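PDB 6XCQ: EreC from Klebsiella pneumoniae, which probably hydrolyses the macrolactone ester of erythromycin and related macrolides, an esterase activity that inactivates the antibiotic and confers resistance. Local coordinates for residues Ile301-His306 with Val324-His329; Arg291-Asn296 with Ala331-Glu336. The protein carries 1 engineered substitution. One frame throughout, in Å; residues are numbered along the deposited sequence.

Interaction 1: residues Ile301-His306 with Val324-His329; sequences IILLAH and VPMGQH
The backbone N of M326, at the start of helix 326-330, donates a hydrogen bond to OD2 of D282 in helix 279-295, and the side chain of the same residue makes the whole contact with strand 301-304 and the residue that follows it. What crosses between the segments is apolar, and all three residues involved are buried. The M326 chain runs out extended at first, with CG anti to the backbone N (chi1 171°), and then bends at its last torsion (chi3 67°), which swings the terminal CE off the line of the chain and makes it the touching atom. CE of M326 lies 3.9 Å from CD1 of L303 and 4.5 Å from CB of A305. SD of M326 stands a little further back, 4.3 Å from L303 CD1. L303 puts its CG anti to its own carbonyl carbon (chi1 -56°), and from there CD1 extends to the M326 methyl; the two side chains meet at a slant. L303 and A305, two residues apart, direct their CB atoms to the helix side, and the methyl faces both, lying to one side of the line between L303 CD1 and A305 CB, which are 6.4 Å apart. The touch is small, burying 96 Å² in all, and the backbones stay well separated: CA of A305 and CA of M326 are 9.6 Å apart. Within these two segments, M326 alone carries the helix's contact with strand 301-304 and A305. In the mixed sheet strand 301-304 runs parallel to both its neighbours, 62-65 and 94-97, and L304 packs on L65, I95 and L97. M326 also rests on M285 and A286, which wedges its side chain between helix 279-295 and the sheet.

Interaction 2: residues Arg291-Asn296 with Ala331-Glu336; sequences RMVRAN and AEREEE
The guanidinium groups of R294 and R333 stand with their planes 72° apart, and the carboxylate of E335 lies near both: OE2 is 3.7 Å above the plane of R333, over its centre, while OE1 lies more distantly over one face of R294. This joins the last turns of helix 279-295 to a type I beta turn, R333 to E336, in the loop leading to strand 338-345. E335 OE1 is 3.2 Å from R333 NH2, a salt bridge of charges alone, since the oxygen is well out of the guanidinium plane. E335 OE1 and R294 NH1 are 4.3 Å apart, opposite charges but beyond a salt bridge. R294 NH2 and R333 NH1 come within 3.6 Å as the two chains pass in opposite directions, but D290 takes a salt bridge from each of these nitrogens, which probably offsets their like charge. R333 NE has D337 as a further partner. With CG set between its backbone N and carbonyl carbon (chi1 46°), R294 bends twice more to bring its end near the turn. Next to this cluster V293 meets R333 at an angle, CG1 lying 3.4 Å from NH2 and 3.9 Å from CZ of that arginine.

Overall arrangement
Along the chain the order is 291-296, 301-306, 324-329, 331-336, so interaction 1 falls between the two halves of interaction 2. Their centres are about 13 Å apart, and they touch where CG2 of I301 meets CG2 of V293 at 4.2 Å. Helix 279-295 is common to both: its last turns carry interaction 2, and earlier residues, D282, M285 and A286, back M326. Strand 62-65 is shared too, I62 being packed on by L303, V293 and R333. Interaction 1 is buried about 7 Å from the chain centre, interaction 2 partly exposed at about 17 Å; together they tie helix 326-330 and its following loop to the sheet and helix 279-295.

Interaction 1: residues Ile301-His306 with Val324-His329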
ATOM      1  N   ILE A 301      10.713  -2.013   8.461  1.00 15.52           N
ATOM      2  CA  ILE A 301       9.479  -1.376   8.024  1.00 15.97           C
ATOM      3  C   ILE A 301       8.339  -2.396   7.997  1.00 19.93           C
ATOM      4  O   ILE A 301       8.524  -3.555   7.608  1.00 12.09           O
ATOM      5  CB  ILE A 301       9.667  -0.688   6.651  1.00 14.31           C
ATOM      6  CG1 ILE A 301       8.409   0.114   6.286  1.00 13.64           C
ATOM      7  CG2 ILE A 301      10.070  -1.682   5.576  1.00 15.76           C
ATOM      8  CD1 ILE A 301       8.658   1.163   5.218  1.00 17.56           C
ATOM      9  N   ILE A 302       7.166  -1.960   8.445  1.00 18.17           N
ATOM     10  CA  ILE A 302       5.928  -2.731   8.376  1.00 17.75           C
ATOM     11  C   ILE A 302       5.135  -2.174   7.201  1.00 17.61           C
ATOM     12  O   ILE A 302       4.813  -0.980   7.187  1.00 23.74           O
ATOM     13  CB  ILE A 302       5.125  -2.606   9.681  1.00 19.61           C
ATOM     14  CG1 ILE A 302       5.996  -2.921  10.905  1.00 20.36           C
ATOM     15  CG2 ILE A 302       3.868  -3.461   9.645  1.00 20.56           C
ATOM     16  CD1 ILE A 302       5.303  -2.512  12.244  1.00 18.79           C
ATOM     17  N   LEU A 303       4.829  -3.003   6.201  1.00 13.66           N
ATOM     18  CA  LEU A 303       4.104  -2.528   5.021  1.00 13.44           C
ATOM     19  C   LEU A 303       2.624  -2.848   5.189  1.00 16.98           C
ATOM     20  O   LEU A 303       2.262  -4.014   5.368  1.00 16.35           O
ATOM     21  CB  LEU A 303       4.631  -3.170   3.735  1.00 16.30           C
ATOM     22  CG  LEU A 303       6.121  -3.022   3.441  1.00 15.72           C
ATOM     23  CD1 LEU A 303       6.443  -3.697   2.089  1.00 12.02           C
ATOM     24  CD2 LEU A 303       6.484  -1.539   3.446  1.00 17.13           C
ATOM     25  N   LEU A 304       1.773  -1.823   5.123  1.00 11.62           N
ATOM     26  CA  LEU A 304       0.324  -1.997   5.256  1.00 16.81           C
ATOM     27  C   LEU A 304      -0.248  -1.915   3.847  1.00 13.96           C
ATOM     28  O   LEU A 304      -0.491  -0.830   3.314  1.00 18.32           O
ATOM     29  CB  LEU A 304      -0.271  -0.928   6.182  1.00 15.59           C
ATOM     30  CG  LEU A 304       0.215  -0.856   7.637  1.00 14.98           C
ATOM     31  CD1 LEU A 304      -0.658   0.121   8.460  1.00 14.79           C
ATOM     32  CD2 LEU A 304       0.220  -2.247   8.281  1.00 12.46           C
ATOM     33  N   ALA A 305      -0.410  -3.068   3.207  1.00 12.29           N
ATOM     34  CA  ALA A 305      -0.934  -3.083   1.851  1.00 14.25           C
ATOM     35  C   ALA A 305      -1.885  -4.267   1.707  1.00 15.76           C
ATOM     36  O   ALA A 305      -2.017  -5.091   2.610  1.00 17.03           O
ATOM     37  CB  ALA A 305       0.200  -3.132   0.822  1.00 17.81           C
ATOM     38  N   HIS A 306      -2.553  -4.344   0.562  1.00 14.64           N
ATOM     39  CA  HIS A 306      -3.507  -5.424   0.323  1.00 14.67           C
ATOM     40  C   HIS A 306      -2.766  -6.761   0.222  1.00 12.58           C
ATOM     41  O   HIS A 306      -1.587  -6.799  -0.150  1.00 13.52           O
ATOM     42  CB  HIS A 306      -4.289  -5.138  -0.963  1.00 13.71           C
ATOM     43  CG  HIS A 306      -5.576  -5.902  -1.092  1.00 17.65           C
ATOM     44  ND1 HIS A 306      -5.623  -7.195  -1.555  1.00 14.29           N
ATOM     45  CD2 HIS A 306      -6.859  -5.543  -0.843  1.00 13.88           C
ATOM     46  CE1 HIS A 306      -6.882  -7.606  -1.588  1.00 20.40           C
ATOM     47  NE2 HIS A 306      -7.653  -6.621  -1.166  1.00 14.40           N
ATOM     48  N   VAL A 324       2.375  -9.238 -11.624  1.00 12.04           N
ATOM     49  CA  VAL A 324       3.466  -9.448 -10.682  1.00 15.18           C
ATOM     50  C   VAL A 324       3.239  -8.493  -9.512  1.00 21.56           C
ATOM     51  O   VAL A 324       3.167  -7.277  -9.735  1.00 19.00           O
ATOM     52  CB  VAL A 324       4.817  -9.192 -11.355  1.00 17.27           C
ATOM     53  CG1 VAL A 324       5.939  -9.281 -10.339  1.00 15.28           C
ATOM     54  CG2 VAL A 324       5.027 -10.177 -12.491  1.00 16.30           C
ATOM     55  N   PRO A 325       3.063  -8.988  -8.293  1.00 17.71           N
ATOM     56  CA  PRO A 325       2.825  -8.090  -7.158  1.00 14.82           C
ATOM     57  C   PRO A 325       4.122  -7.524  -6.614  1.00 12.31           C
ATOM     58  O   PRO A 325       5.206  -8.057  -6.843  1.00 15.07           O
ATOM     59  CB  PRO A 325       2.170  -9.001  -6.113  1.00 12.29           C
ATOM     60  CG  PRO A 325       2.751 -10.351  -6.429  1.00 15.78           C
ATOM     61  CD  PRO A 325       3.003 -10.407  -7.904  1.00 14.15           C
ATOM     62  N   MET A 326       3.978  -6.438  -5.848  1.00 12.91           N
ATOM     63  CA  MET A 326       5.114  -5.857  -5.138  1.00 17.55           C
ATOM     64  C   MET A 326       5.896  -6.918  -4.361  1.00 17.14           C
ATOM     65  O   MET A 326       7.129  -6.964  -4.414  1.00 13.39           O
ATOM     66  CB  MET A 326       4.623  -4.757  -4.195  1.00 12.87           C
ATOM     67  CG  MET A 326       5.702  -4.228  -3.252  1.00 16.48           C
ATOM     68  SD  MET A 326       5.041  -3.203  -1.914  1.00 17.51           S
ATOM     69  CE  MET A 326       4.116  -4.406  -0.960  1.00 17.67           C
ATOM     70  N   GLY A 327       5.192  -7.800  -3.644  1.00 14.40           N
ATOM     71  CA  GLY A 327       5.885  -8.792  -2.831  1.00 15.27           C
ATOM     72  C   GLY A 327       6.791  -9.725  -3.622  1.00 15.38           C
ATOM     73  O   GLY A 327       7.804 -10.199  -3.100  1.00 13.78           O
ATOM     74  N   GLN A 328       6.446 -10.007  -4.881  1.00 14.12           N
ATOM     75  CA  GLN A 328       7.276 -10.905  -5.677  1.00 16.16           C
ATOM     76  C   GLN A 328       8.610 -10.247  -6.009  1.00 20.73           C
ATOM     77  O   GLN A 328       9.647 -10.924  -6.051  1.00 19.72           O
ATOM     78  CB  GLN A 328       6.546 -11.342  -6.957  1.00 12.05           C
ATOM     79  CG  GLN A 328       7.317 -12.393  -7.804  1.00 15.56           C
ATOM     80  CD  GLN A 328       6.498 -13.015  -8.935  1.00 19.08           C
ATOM     81  OE1 GLN A 328       5.328 -12.685  -9.134  1.00 18.44           O
ATOM     82  NE2 GLN A 328       7.119 -13.935  -9.683  1.00 19.53           N
ATOM     83  N   HIS A 329       8.607  -8.925  -6.228  1.00 16.41           N
ATOM     84  CA  HIS A 329       9.865  -8.196  -6.372  1.00 18.24           C
ATOM     85  C   HIS A 329      10.665  -8.242  -5.077  1.00 21.28           C
ATOM     86  O   HIS A 329      11.856  -8.569  -5.077  1.00 17.21           O
ATOM     87  CB  HIS A 329       9.609  -6.730  -6.764  1.00 16.69           C
ATOM     88  CG  HIS A 329       8.997  -6.538  -8.120  1.00 15.18           C
ATOM     89  ND1 HIS A 329       9.748  -6.331  -9.256  1.00 12.66           N
ATOM     90  CD2 HIS A 329       7.700  -6.494  -8.513  1.00 12.82           C
ATOM     91  CE1 HIS A 329       8.942  -6.163 -10.290  1.00 15.25           C
ATOM     92  NE2 HIS A 329       7.693  -6.254  -9.866  1.00 12.74           N
TER

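Interaction 2: residues Arg291-Asn296 with Ala331-Glu336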
ATOM      1  N   ARG A 291      14.778   0.796  -2.197  1.00 16.01           N
ATOM      2  CA  ARG A 291      15.696   1.926  -2.079  1.00 21.55           C
ATOM      3  C   ARG A 291      15.726   2.452  -0.658  1.00 33.45           C
ATOM      4  O   ARG A 291      16.799   2.721  -0.103  1.00 18.24           O
ATOM      5  CB  ARG A 291      15.284   3.043  -3.039  1.00 21.63           C
ATOM      6  CG  ARG A 291      15.563   2.731  -4.494  1.00 34.27           C
ATOM      7  CD  ARG A 291      15.673   4.000  -5.344  1.00 39.90           C
ATOM      8  NE  ARG A 291      14.396   4.695  -5.492  1.00 48.21           N
ATOM      9  CZ  ARG A 291      13.372   4.247  -6.214  1.00 42.07           C
ATOM     10  NH1 ARG A 291      12.252   4.958  -6.296  1.00 54.12           N
ATOM     11  NH2 ARG A 291      13.462   3.085  -6.849  1.00 36.52           N
ATOM     12  N   MET A 292      14.555   2.604  -0.050  1.00 18.52           N
ATOM     13  CA  MET A 292      14.528   3.147   1.295  1.00 30.19           C
ATOM     14  C   MET A 292      15.258   2.228   2.264  1.00 36.72           C
ATOM     15  O   MET A 292      16.028   2.696   3.109  1.00 25.90           O
ATOM     16  CB  MET A 292      13.088   3.381   1.730  1.00 28.91           C
ATOM     17  CG  MET A 292      12.974   4.428   2.795  1.00 55.68           C
ATOM     18  SD  MET A 292      11.921   3.774   4.068  1.00 53.75           S
ATOM     19  CE  MET A 292      12.927   2.403   4.555  1.00 47.79           C
ATOM     20  N   VAL A 293      15.062   0.912   2.135  1.00 22.56           N
ATOM     21  CA  VAL A 293      15.705  -0.005   3.066  1.00 23.40           C
ATOM     22  C   VAL A 293      17.224   0.010   2.885  1.00 31.76           C
ATOM     23  O   VAL A 293      17.975   0.042   3.865  1.00 30.63           O
ATOM     24  CB  VAL A 293      15.118  -1.421   2.919  1.00 32.26           C
ATOM     25  CG1 VAL A 293      16.130  -2.460   3.332  1.00 32.24           C
ATOM     26  CG2 VAL A 293      13.831  -1.551   3.758  1.00 26.62           C
ATOM     27  N   ARG A 294      17.710  -0.002   1.645  1.00 28.27           N
ATOM     28  CA  ARG A 294      19.157  -0.055   1.481  1.00 27.36           C
ATOM     29  C   ARG A 294      19.824   1.289   1.748  1.00 25.89           C
ATOM     30  O   ARG A 294      21.002   1.313   2.115  1.00 41.01           O
ATOM     31  CB  ARG A 294      19.534  -0.567   0.093  1.00 26.77           C
ATOM     32  CG  ARG A 294      18.779   0.033  -1.042  1.00 34.27           C
ATOM     33  CD  ARG A 294      18.583  -0.996  -2.162  1.00 52.45           C
ATOM     34  NE  ARG A 294      19.766  -1.825  -2.379  1.00 58.30           N
ATOM     35  CZ  ARG A 294      19.744  -3.126  -2.653  1.00 58.88           C
ATOM     36  NH1 ARG A 294      20.884  -3.783  -2.836  1.00 76.02           N
ATOM     37  NH2 ARG A 294      18.591  -3.773  -2.745  1.00 56.05           N
ATOM     38  N   ALA A 295      19.092   2.398   1.616  1.00 28.94           N
ATOM     39  CA  ALA A 295      19.632   3.698   1.995  1.00 32.97           C
ATOM     40  C   ALA A 295      19.735   3.834   3.506  1.00 44.70           C
ATOM     41  O   ALA A 295      20.700   4.410   4.017  1.00 37.54           O
ATOM     42  CB  ALA A 295      18.769   4.821   1.425  1.00 33.81           C
ATOM     43  N   ASN A 296      18.746   3.329   4.242  1.00 31.99           N
ATOM     44  CA  ASN A 296      18.776   3.428   5.698  1.00 28.86           C
ATOM     45  C   ASN A 296      18.908   2.029   6.279  1.00 35.98           C
ATOM     46  O   ASN A 296      17.907   1.306   6.384  1.00 34.99           O
ATOM     47  CB  ASN A 296      17.514   4.121   6.225  1.00 38.69           C
ATOM     48  CG  ASN A 296      17.173   5.402   5.458  1.00 55.75           C
ATOM     49  OD1 ASN A 296      17.653   6.485   5.793  1.00 53.25           O
ATOM     50  ND2 ASN A 296      16.335   5.279   4.425  1.00 37.92           N
ATOM     51  N   ALA A 331      10.534 -10.300  -2.591  1.00 15.44           N
ATOM     52  CA  ALA A 331      11.047 -11.642  -2.310  1.00 18.41           C
ATOM     53  C   ALA A 331      12.329 -11.958  -3.068  1.00 28.29           C
ATOM     54  O   ALA A 331      13.000 -12.938  -2.724  1.00 25.32           O
ATOM     55  CB  ALA A 331       9.995 -12.703  -2.644  1.00 18.08           C
ATOM     56  N   GLU A 332      12.670 -11.168  -4.089  1.00 21.76           N
ATOM     57  CA  GLU A 332      13.893 -11.323  -4.869  1.00 38.91           C
ATOM     58  C   GLU A 332      15.142 -10.814  -4.164  1.00 28.54           C
ATOM     59  O   GLU A 332      16.246 -11.118  -4.626  1.00 28.16           O
ATOM     60  CB  GLU A 332      13.788 -10.570  -6.194  1.00 33.00           C
ATOM     61  CG  GLU A 332      12.818 -11.128  -7.193  1.00 29.68           C
ATOM     62  CD  GLU A 332      13.159 -10.688  -8.599  1.00 36.98           C
ATOM     63  OE1 GLU A 332      13.418 -11.566  -9.448  1.00 52.20           O
ATOM     64  OE2 GLU A 332      13.173  -9.460  -8.858  1.00 54.86           O
ATOM     65  N   ARG A 333      14.996 -10.014  -3.107  1.00 31.07           N
ATOM     66  CA  ARG A 333      16.146  -9.407  -2.444  1.00 31.48           C
ATOM     67  C   ARG A 333      17.129 -10.475  -1.994  1.00 33.87           C
ATOM     68  O   ARG A 333      16.737 -11.465  -1.374  1.00 24.17           O
ATOM     69  CB  ARG A 333      15.683  -8.584  -1.239  1.00 22.29           C
ATOM     70  CG  ARG A 333      15.109  -7.239  -1.596  1.00 23.54           C
ATOM     71  CD  ARG A 333      14.456  -6.563  -0.396  1.00 21.00           C
ATOM     72  NE  ARG A 333      15.352  -6.468   0.751  1.00 26.80           N
ATOM     73  CZ  ARG A 333      16.276  -5.520   0.892  1.00 31.52           C
ATOM     74  NH1 ARG A 333      16.421  -4.598  -0.044  1.00 25.08           N
ATOM     75  NH2 ARG A 333      17.049  -5.489   1.964  1.00 28.38           N
ATOM     76  N   GLU A 334      18.416 -10.264  -2.297  1.00 34.20           N
ATOM     77  CA  GLU A 334      19.444 -11.213  -1.870  1.00 30.83           C
ATOM     78  C   GLU A 334      19.489 -11.358  -0.354  1.00 31.51           C
ATOM     79  O   GLU A 334      19.893 -12.410   0.156  1.00 35.67           O
ATOM     80  CB  GLU A 334      20.816 -10.779  -2.390  1.00 36.56           C
ATOM     81  N   GLU A 335      19.080 -10.323   0.381  1.00 28.30           N
ATOM     82  CA  GLU A 335      19.052 -10.402   1.838  1.00 26.84           C
ATOM     83  C   GLU A 335      17.978 -11.345   2.371  1.00 33.91           C
ATOM     84  O   GLU A 335      18.021 -11.684   3.557  1.00 36.81           O
ATOM     85  CB  GLU A 335      18.849  -9.011   2.434  1.00 31.99           C
ATOM     86  CG  GLU A 335      19.915  -8.005   2.045  1.00 38.23           C
ATOM     87  CD  GLU A 335      19.596  -7.263   0.757  1.00 34.70           C
ATOM     88  OE1 GLU A 335      19.961  -6.076   0.654  1.00 51.54           O
ATOM     89  OE2 GLU A 335      18.989  -7.862  -0.157  1.00 46.76           O
ATOM     90  N   GLU A 336      17.032 -11.778   1.531  1.00 25.16           N
ATOM     91  CA  GLU A 336      15.943 -12.676   1.938  1.00 28.81           C
ATOM     92  C   GLU A 336      15.304 -12.237   3.258  1.00 20.42           C
ATOM     93  O   GLU A 336      15.036 -13.042   4.154  1.00 25.52           O
ATOM     94  CB  GLU A 336      16.443 -14.119   2.011  1.00 42.41           C
ATOM     95  CG  GLU A 336      16.894 -14.648   0.667  1.00 31.43           C
ATOM     96  CD  GLU A 336      17.309 -16.104   0.718  1.00 59.34           C
ATOM     97  OE1 GLU A 336      16.770 -16.844   1.564  1.00 54.08           O
ATOM     98  OE2 GLU A 336      18.177 -16.510  -0.088  1.00 60.71           O
TER